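Adenosine monophosphate-protein transferase (Sulfolobus tokodaii, PDB 2EKM) is of unknown function but belongs to the adenosine-specific kinases and may transfer adenosine monophosphate to proteins. Local coordinates at residues D6-E14 / L70-I78. Sequence-based numbering, arbitrary orientation.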
loop_
_atom_site.group_PDB
_atom_site.type_symbol
_atom_site.label_atom_id
_atom_site.label_comp_id
_atom_site.label_asym_id
_atom_site.label_seq_id
_atom_site.Cartn_x
_atom_site.Cartn_y
_atom_site.Cartn_z
ATOM N N ASP A 6 5.153 16.546 -9.668
ATOM C CA ASP A 6 4.622 16.515 -11.027
ATOM C C ASP A 6 3.305 15.753 -11.058
ATOM O O ASP A 6 3.106 14.809 -10.292
ATOM C CB ASP A 6 5.617 15.833 -11.970
ATOM C CG ASP A 6 6.860 16.667 -12.211
ATOM O OD1 ASP A 6 6.835 17.879 -11.917
ATOM O OD2 ASP A 6 7.862 16.113 -12.705
ATOM N N VAL A 7 2.406 16.179 -11.937
ATOM C CA VAL A 7 1.107 15.534 -12.092
ATOM C C VAL A 7 1.126 14.843 -13.448
ATOM O O VAL A 7 1.097 15.503 -14.483
ATOM C CB VAL A 7 -0.042 16.562 -12.065
ATOM C CG1 VAL A 7 -1.385 15.849 -12.191
ATOM C CG2 VAL A 7 0.023 17.376 -10.773
ATOM N N ILE A 8 1.174 13.517 -13.434
ATOM C CA ILE A 8 1.231 12.729 -14.661
ATOM C C ILE A 8 -0.121 12.185 -15.122
ATOM O O ILE A 8 -0.801 11.478 -14.377
ATOM C CB ILE A 8 2.200 11.527 -14.486
ATOM C CG1 ILE A 8 3.582 12.030 -14.059
ATOM C CG2 ILE A 8 2.291 10.724 -15.779
ATOM C CD1 ILE A 8 4.213 13.005 -15.030
ATOM N N ARG A 9 -0.496 12.512 -16.356
ATOM C CA ARG A 9 -1.746 12.039 -16.939
ATOM C C ARG A 9 -1.539 10.639 -17.504
ATOM O O ARG A 9 -0.674 10.429 -18.353
ATOM C CB ARG A 9 -2.208 12.977 -18.060
ATOM C CG ARG A 9 -3.354 12.421 -18.916
ATOM C CD ARG A 9 -4.601 12.111 -18.089
ATOM N NE ARG A 9 -5.172 13.316 -17.488
ATOM C CZ ARG A 9 -6.128 13.312 -16.562
ATOM N NH1 ARG A 9 -6.629 12.163 -16.127
ATOM N NH2 ARG A 9 -6.571 14.456 -16.061
ATOM N N VAL A 10 -2.334 9.686 -17.029
ATOM C CA VAL A 10 -2.237 8.305 -17.487
ATOM C C VAL A 10 -3.293 8.019 -18.551
ATOM O O VAL A 10 -4.488 8.167 -18.299
ATOM C CB VAL A 10 -2.429 7.317 -16.308
ATOM C CG1 VAL A 10 -2.488 5.881 -16.827
ATOM C CG2 VAL A 10 -1.283 7.474 -15.309
ATOM N N GLU A 11 -2.856 7.618 -19.742
ATOM C CA GLU A 11 -3.803 7.322 -20.811
ATOM C C GLU A 11 -4.450 5.958 -20.597
ATOM O O GLU A 11 -3.765 4.953 -20.425
ATOM C CB GLU A 11 -3.117 7.354 -22.185
ATOM C CG GLU A 11 -3.958 6.718 -23.303
ATOM C CD GLU A 11 -3.318 6.821 -24.682
ATOM O OE1 GLU A 11 -2.074 6.766 -24.780
ATOM O OE2 GLU A 11 -4.065 6.938 -25.676
ATOM N N ILE A 12 -5.777 5.936 -20.603
ATOM C CA ILE A 12 -6.525 4.698 -20.431
ATOM C C ILE A 12 -7.536 4.604 -21.567
ATOM O O ILE A 12 -8.644 5.119 -21.464
ATOM C CB ILE A 12 -7.287 4.678 -19.087
ATOM C CG1 ILE A 12 -6.302 4.812 -17.924
ATOM C CG2 ILE A 12 -8.084 3.384 -18.958
ATOM C CD1 ILE A 12 -6.967 4.963 -16.572
ATOM N N PRO A 13 -7.159 3.950 -22.676
ATOM C CA PRO A 13 -8.072 3.816 -23.812
ATOM C C PRO A 13 -9.327 3.041 -23.434
ATOM O O PRO A 13 -9.293 2.173 -22.562
ATOM C CB PRO A 13 -7.226 3.079 -24.850
ATOM C CG PRO A 13 -5.832 3.506 -24.512
ATOM C CD PRO A 13 -5.829 3.415 -23.011
ATOM N N GLU A 14 -10.434 3.368 -24.093
ATOM C CA GLU A 14 -11.711 2.710 -23.848
ATOM C C GLU A 14 -11.538 1.198 -23.926
ATOM O O GLU A 14 -10.879 0.692 -24.831
ATOM C CB GLU A 14 -12.736 3.154 -24.896
ATOM C CG GLU A 14 -14.126 2.566 -24.709
ATOM C CD GLU A 14 -15.023 2.805 -25.914
ATOM O OE1 GLU A 14 -14.765 2.198 -26.976
ATOM O OE2 GLU A 14 -15.980 3.604 -25.801
ATOM N N LEU A 70 1.363 0.757 -24.190
ATOM C CA LEU A 70 0.721 1.640 -23.229
ATOM C C LEU A 70 1.472 1.566 -21.901
ATOM O O LEU A 70 1.782 2.589 -21.297
ATOM C CB LEU A 70 -0.737 1.225 -23.026
ATOM C CG LEU A 70 -1.664 1.540 -24.199
ATOM C CD1 LEU A 70 -3.023 0.887 -23.983
ATOM C CD2 LEU A 70 -1.802 3.052 -24.325
ATOM N N ALA A 71 1.766 0.349 -21.454
ATOM C CA ALA A 71 2.487 0.149 -20.198
ATOM C C ALA A 71 3.849 0.836 -20.238
ATOM O O ALA A 71 4.249 1.488 -19.278
ATOM C CB ALA A 71 2.663 -1.344 -19.925
ATOM N N GLN A 72 4.560 0.677 -21.352
ATOM C CA GLN A 72 5.877 1.288 -21.519
ATOM C C GLN A 72 5.790 2.810 -21.411
ATOM O O GLN A 72 6.551 3.443 -20.677
ATOM C CB GLN A 72 6.464 0.908 -22.886
ATOM C CG GLN A 72 6.889 -0.561 -23.021
ATOM C CD GLN A 72 7.266 -0.937 -24.449
ATOM O OE1 GLN A 72 7.884 -1.976 -24.690
ATOM N NE2 GLN A 72 6.882 -0.098 -25.403
ATOM N N GLN A 73 4.855 3.392 -22.154
ATOM C CA GLN A 73 4.664 4.838 -22.162
ATOM C C GLN A 73 4.343 5.383 -20.774
ATOM O O GLN A 73 4.986 6.319 -20.302
ATOM C CB GLN A 73 3.553 5.200 -23.151
ATOM C CG GLN A 73 3.904 4.837 -24.585
ATOM C CD GLN A 73 2.691 4.703 -25.486
ATOM O OE1 GLN A 73 2.816 4.330 -26.650
ATOM N NE2 GLN A 73 1.512 5.001 -24.953
ATOM N N THR A 74 3.350 4.791 -20.121
ATOM C CA THR A 74 2.963 5.226 -18.789
ATOM C C THR A 74 4.120 5.085 -17.797
ATOM O O THR A 74 4.336 5.963 -16.966
ATOM C CB THR A 74 1.724 4.437 -18.303
ATOM O OG1 THR A 74 0.608 4.766 -19.143
ATOM C CG2 THR A 74 1.381 4.784 -16.857
ATOM N N ALA A 75 4.872 3.991 -17.896
ATOM C CA ALA A 75 6.010 3.769 -17.004
ATOM C C ALA A 75 7.074 4.850 -17.199
ATOM O O ALA A 75 7.699 5.304 -16.239
ATOM C CB ALA A 75 6.616 2.391 -17.262
ATOM N N LEU A 76 7.284 5.254 -18.447
ATOM C CA LEU A 76 8.263 6.290 -18.755
ATOM C C LEU A 76 7.808 7.652 -18.237
ATOM O O LEU A 76 8.609 8.435 -17.732
ATOM C CB LEU A 76 8.484 6.380 -20.267
ATOM C CG LEU A 76 9.430 5.377 -20.929
ATOM C CD1 LEU A 76 9.285 5.483 -22.439
ATOM C CD2 LEU A 76 10.873 5.662 -20.508
ATOM N N LYS A 77 6.518 7.935 -18.378
ATOM C CA LYS A 77 5.964 9.210 -17.932
ATOM C C LYS A 77 6.040 9.360 -16.415
ATOM O O LYS A 77 6.302 10.446 -15.904
ATOM C CB LYS A 77 4.524 9.340 -18.423
ATOM C CG LYS A 77 4.434 9.414 -19.942
ATOM C CD LYS A 77 3.030 9.140 -20.462
ATOM C CE LYS A 77 2.030 10.170 -19.982
ATOM N NZ LYS A 77 0.712 9.977 -20.653
ATOM N N ILE A 78 5.801 8.274 -15.691
ATOM C CA ILE A 78 5.893 8.327 -14.242
ATOM C C ILE A 78 7.385 8.453 -13.933
ATOM O O ILE A 78 7.791 9.257 -13.094
ATOM C CB ILE A 78 5.316 7.053 -13.601
ATOM C CG1 ILE A 78 3.806 6.989 -13.859
ATOM C CG2 ILE A 78 5.617 7.036 -12.100
ATOM C CD1 ILE A 78 3.137 5.711 -13.345
HETATM O O HOH W 1 -0.056 7.243 -20.478
HETATM O O HOH W 2 0.148 6.540 -23.378
HETATM O O HOH W 3 -0.357 5.888 -27.249
#
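K77 NZ is gripped from two directions where strand 6-10 passes antiparallel to helix 70-78, the short axes 8.8 Å apart, the helix lying between the sheet of strand 4-10 and the five-stranded sheet. K77 NZ donates to R9 O at 2.7 Å, nearly in line with the carbonyl (C=O...N angle 166°), and also to a water 2.8 Å away. That water accepts from E11 N as well and hydrogen-bonds T74 OG1, so one solvent molecule joins the backbone of E11 to helix side chains. The lysine gets there by a bend in its chain (chi3 63°), which turns the amine toward the strand.

I8 packs on the last turn of the helix, against the stem of K77. Its CG2 sits 3.7 Å from K77 CB, while CD1 rests against K77 O; the helix carbonyls of K77 (weakly) and I78 also receive R128, which forms a salt bridge with D6. Replacing I8 by an alanine would probably open a gap over K77 CB and leave the lysine's aliphatic stem less firmly placed. One turn back, V10 and T74 cross at about a right angle, V10 CG1 meeting T74 CG2 at 4.0 Å, and Y87 of strand 83-89 takes a hydrogen bond with T74 OG1 and another with E11 O. At the far end the CG and CD edge of the P13 ring packs on L70, P13 CG lying 3.9 Å from L70 CD1, and L70 CD2 also lies beside the E11 carboxylate.

E11 and Q73 do not bond directly: E11 OE1 and Q73 NE2 stand 4.0 Å apart, carboxylate and amide planes 22° apart, bridged by two waters, one of them weakly held by the amide. With a single direct hydrogen bond crossing between the segments, the polar side probably depends on ordered solvent; the opposite charges of E11 and K77, 5.9 Å apart from E11 OE1 to K77 NZ, would help only at longer range.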